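Local coordinates for protein acyl-coenzyme A oxidase 1 (PDB 5Y9D) that catalyses the FAD-dependent oxidation of 2,3-saturated acyl-CoA by oxygen to trans-2-enoyl-CoA and hydrogen peroxide in peroxisomal fatty acid beta-oxidation, at residues Val491-Ser494 and Ile495-Val498; Leu365-Cys368 and Tyr369-Met373. All blocks are in the same frame, centred on the assembly; numbering follows the deposited sequence.

Contact 1. Residues Val491-Ser494 and Ile495-Val498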
loop_
_atom_site.group_PDB
_atom_site.type_symbol
_atom_site.label_atom_id
_atom_site.label_comp_id
_atom_site.label_asym_id
_atom_site.label_seq_id
_atom_site.Cartn_x
_atom_site.Cartn_y
_atom_site.Cartn_z
ATOM N N VAL A 491 -7.860 36.648 9.704
ATOM C CA VAL A 491 -7.589 35.287 9.238
ATOM C C VAL A 491 -8.784 34.378 9.478
ATOM O O VAL A 491 -9.573 34.599 10.403
ATOM C CB VAL A 491 -6.380 34.685 9.957
ATOM C CG1 VAL A 491 -6.178 33.248 9.529
ATOM C CG2 VAL A 491 -5.134 35.484 9.644
ATOM N N GLY A 492 -8.910 33.351 8.639
ATOM C CA GLY A 492 -9.961 32.319 8.807
ATOM C C GLY A 492 -10.117 31.755 10.212
ATOM O O GLY A 492 -9.142 31.613 10.936
ATOM N N ALA A 493 -11.346 31.432 10.600
ATOM C CA ALA A 493 -11.631 30.814 11.924
ATOM C C ALA A 493 -10.756 29.579 12.208
ATOM O O ALA A 493 -10.368 29.320 13.360
ATOM C CB ALA A 493 -13.095 30.438 12.016
ATOM N N SER A 494 -10.461 28.851 11.124
ATOM C CA SER A 494 -9.681 27.619 11.115
ATOM C C SER A 494 -8.284 27.815 11.678
ATOM O O SER A 494 -7.716 26.905 12.272
ATOM C CB SER A 494 -9.562 27.089 9.657
ATOM O OG SER A 494 -10.401 27.810 8.727
ATOM N N ILE A 495 -7.700 28.972 11.407
ATOM C CA ILE A 495 -6.324 29.238 11.795
ATOM C C ILE A 495 -6.139 30.248 12.917
ATOM O O ILE A 495 -5.027 30.557 13.275
ATOM C CB ILE A 495 -5.453 29.670 10.601
ATOM C CG1 ILE A 495 -5.988 29.102 9.291
ATOM C CG2 ILE A 495 -4.031 29.198 10.808
ATOM C CD1 ILE A 495 -5.029 29.220 8.133
ATOM N N GLN A 496 -7.222 30.727 13.497
ATOM C CA GLN A 496 -7.152 31.776 14.507
ATOM C C GLN A 496 -6.351 31.375 15.744
ATOM O O GLN A 496 -5.652 32.185 16.325
ATOM C CB GLN A 496 -8.551 32.223 14.908
ATOM C CG GLN A 496 -9.291 32.960 13.814
ATOM C CD GLN A 496 -10.354 33.873 14.367
ATOM O OE1 GLN A 496 -11.492 33.466 14.570
ATOM N NE2 GLN A 496 -9.988 35.116 14.619
ATOM N N TYR A 497 -6.446 30.113 16.123
ATOM C CA TYR A 497 -5.860 29.610 17.352
ATOM C C TYR A 497 -4.357 29.787 17.352
ATOM O O TYR A 497 -3.730 29.778 18.396
ATOM C CB TYR A 497 -6.187 28.135 17.521
ATOM C CG TYR A 497 -5.440 27.248 16.563
ATOM C CD1 TYR A 497 -5.903 27.046 15.282
ATOM C CD2 TYR A 497 -4.269 26.623 16.938
ATOM C CE1 TYR A 497 -5.226 26.243 14.403
ATOM C CE2 TYR A 497 -3.587 25.814 16.062
ATOM C CZ TYR A 497 -4.075 25.627 14.798
ATOM O OH TYR A 497 -3.401 24.829 13.926
ATOM N N VAL A 498 -3.780 29.924 16.172
ATOM C CA VAL A 498 -2.341 30.061 16.040
ATOM C C VAL A 498 -1.879 31.301 16.796
ATOM O O VAL A 498 -0.766 31.347 17.293
ATOM C CB VAL A 498 -1.895 30.103 14.566
ATOM C CG1 VAL A 498 -0.403 30.347 14.475
ATOM C CG2 VAL A 498 -2.228 28.795 13.883
#
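Val491 turns CG1 anti to its own N (chi1 176°), which sets this methyl against Ile495, 3.8 Å from Ile495 CB. The two side chains cross at about a right angle. Val491 just precedes, and Ile495 closes, a beta turn, Gly492-Ile495, whose two middle residues have helical backbone angles. The turn lies in the loop between helix 467-486 and helix 513-516, away from the annotated sites. Its closing bond runs from Ile495 N to Gly492 O at 3.0 Å. The donor stands above the carbonyl plane, 54° out of it. The next turn begins one residue on: Gln496 N reaches Ala493 O in a weak bond of 3.4 Å. The Gln496 side chain runs alongside this turn, and its CG comes to 3.2 Å from Gly492 O. The extended chain then carries the Gln496 amide past Ala493, with OE1 3.7 Å from Ala493 CA.

Val491 and Ile495 face helix 467-486 through Ile485 and Ser481 respectively. Tyr497 is the buried residue among those that touch. Its OH is hydrogen-bonded to His568 and Ser530, so the ring is fixed at its far end. With chi1 at 72°, Tyr497 CG lies between backbone N and carbonyl carbon. This swings the ring edge back to the turn, where Ser494 O lies in the ring plane, 3.3 Å from Tyr497 CE1.

Contact 2. Residues Leu365-Cys368 and Tyr369-Met373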
loop_
_atom_site.group_PDB
_atom_site.type_symbol
_atom_site.label_atom_id
_atom_site.label_comp_id
_atom_site.label_asym_id
_atom_site.label_seq_id
_atom_site.Cartn_x
_atom_site.Cartn_y
_atom_site.Cartn_z
ATOM N N LEU A 365 -11.283 3.171 12.730
ATOM C CA LEU A 365 -12.740 3.472 12.714
ATOM C C LEU A 365 -13.060 4.914 13.143
ATOM O O LEU A 365 -13.881 5.587 12.547
ATOM C CB LEU A 365 -13.556 2.500 13.566
ATOM C CG LEU A 365 -15.074 2.759 13.525
ATOM C CD1 LEU A 365 -15.626 2.722 12.099
ATOM C CD2 LEU A 365 -15.833 1.768 14.392
ATOM N N ALA A 366 -12.405 5.374 14.188
ATOM C CA ALA A 366 -12.589 6.745 14.629
ATOM C C ALA A 366 -12.041 7.745 13.607
ATOM O O ALA A 366 -12.714 8.727 13.277
ATOM C CB ALA A 366 -11.955 6.945 15.977
ATOM N N TYR A 367 -10.871 7.460 13.064
ATOM C CA TYR A 367 -10.284 8.290 11.994
ATOM C C TYR A 367 -11.352 8.481 10.950
ATOM O O TYR A 367 -11.718 9.603 10.608
ATOM C CB TYR A 367 -9.040 7.610 11.348
ATOM C CG TYR A 367 -8.089 8.501 10.580
ATOM C CD1 TYR A 367 -8.450 9.779 10.171
ATOM C CD2 TYR A 367 -6.815 8.061 10.241
ATOM C CE1 TYR A 367 -7.574 10.599 9.478
ATOM C CE2 TYR A 367 -5.929 8.876 9.549
ATOM C CZ TYR A 367 -6.336 10.144 9.159
ATOM O OH TYR A 367 -5.502 10.987 8.457
ATOM N N CYS A 368 -11.853 7.363 10.442
ATOM C CA CYS A 368 -12.864 7.365 9.401
ATOM C C CYS A 368 -14.044 8.253 9.770
ATOM O O CYS A 368 -14.382 9.149 9.003
ATOM C CB CYS A 368 -13.324 5.930 9.121
ATOM S SG CYS A 368 -14.678 5.909 7.948
ATOM N N TYR A 369 -14.667 8.048 10.936
ATOM C CA TYR A 369 -15.809 8.940 11.356
ATOM C C TYR A 369 -15.388 10.400 11.243
ATOM O O TYR A 369 -16.163 11.223 10.777
ATOM C CB TYR A 369 -16.299 8.675 12.807
ATOM C CG TYR A 369 -17.422 7.661 12.977
ATOM C CD1 TYR A 369 -17.235 6.331 12.681
ATOM C CD2 TYR A 369 -18.664 8.039 13.432
ATOM C CE1 TYR A 369 -18.254 5.407 12.831
ATOM C CE2 TYR A 369 -19.703 7.123 13.568
ATOM C CZ TYR A 369 -19.484 5.808 13.298
ATOM O OH TYR A 369 -20.498 4.879 13.464
ATOM N N ALA A 370 -14.152 10.707 11.660
ATOM C CA ALA A 370 -13.616 12.080 11.609
ATOM C C ALA A 370 -13.452 12.576 10.187
ATOM O O ALA A 370 -13.705 13.752 9.865
ATOM C CB ALA A 370 -12.276 12.175 12.332
ATOM N N MET A 371 -13.024 11.695 9.299
ATOM C CA MET A 371 -12.924 12.142 7.919
ATOM C C MET A 371 -14.205 12.789 7.405
ATOM O O MET A 371 -14.128 13.810 6.732
ATOM C CB MET A 371 -12.486 11.018 7.022
ATOM C CG MET A 371 -11.017 10.710 7.170
ATOM S SD MET A 371 -10.797 9.244 6.203
ATOM C CE MET A 371 -9.034 8.998 6.302
ATOM N N LYS A 372 -15.369 12.241 7.764
ATOM C CA LYS A 372 -16.659 12.804 7.325
ATOM C C LYS A 372 -16.915 14.209 7.833
ATOM O O LYS A 372 -17.462 15.036 7.103
ATOM C CB LYS A 372 -17.841 11.911 7.744
ATOM C CG LYS A 372 -19.204 12.338 7.204
ATOM C CD LYS A 372 -19.221 12.358 5.676
ATOM C CE LYS A 372 -20.477 13.025 5.144
ATOM N NZ LYS A 372 -21.652 12.140 5.246
ATOM N N MET A 373 -16.552 14.464 9.090
ATOM C CA MET A 373 -16.578 15.831 9.639
ATOM C C MET A 373 -15.749 16.796 8.739
ATOM O O MET A 373 -16.261 17.823 8.274
ATOM C CB MET A 373 -16.068 15.865 11.090
ATOM C CG MET A 373 -16.544 14.703 11.979
ATOM S SD MET A 373 -18.340 14.573 12.052
ATOM C CE MET A 373 -18.552 12.819 11.796
#
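Tyr369 N donates a hydrogen bond to Leu365 O at 3.0 Å, with an N-H...O angle of 172°. This is one of the regular i to i+4 bonds of the alpha helix 355-391, in the C-alpha1 domain of the oxidase. Ala370 N pairs with Ala366 O at 2.9 Å. Met371 N pairs with Tyr367 O at 2.8 Å. Both of these donors come in nearly along the C=O axis. The next bond is poorer: Lys372 N lies 3.5 Å from Cys368 O and makes only a weak bond. It has a second weak bond to Tyr369 O, one residue nearer along the chain.

Besides its bond, Leu365 O lies at the edge of the Tyr369 ring, near its plane, 3.4 Å from Tyr369 CD1. Leu365 and Tyr369 run side by side and point the same way. Leu365 CD1 meets the ring edge in plane, 3.8 Å from Tyr369 CE1. The polar ends find partners on other parts of the chain: Lys372 NZ bonds to Leu51 O, and Tyr369 OH makes a weak bond to Leu643 O.

Tyr367 and Met371 form a Met-aromatic pair, with SD oblique to the ring. With Tyr367 CG anti to the backbone N (chi1 -161°), the ring leans along the helix to where Met371 can cover it. The Met371 chain is extended beyond CG and lays CE over one ring face, offset toward the rim. Arg570 makes a cation-pi contact with the ring, and Phe599 meets it as well. A serine at Tyr367 would probably leave the Met371 methyl and the Arg570 cation without their aromatic partner and open a gap beside Phe599. In the CH-pi contact, Met371 CE is 4.0 Å from the Tyr367 ring centroid, 18° off the ring normal.

In the fold
From the N terminus, contact 2 comes first, within helix 355-391, and contact 1 follows beyond helix 467-486. Each joins neighbouring residues of one continuous stretch, so neither closes a long loop. They lie in series along the chain and neither nest nor cross. Their centres are 22 Å apart, and their nearest atoms about 12 Å, so they do not touch. Helix 558-581 borders both: Ser494 and Tyr497 of contact 1 pack on His572 and Gln571, and Tyr369 of contact 2 packs on Phe577. Contact 1 also faces helices 467-486 and 519-544 at the surface. Contact 2 is buried among helices 44-52, 306-334 and 589-606.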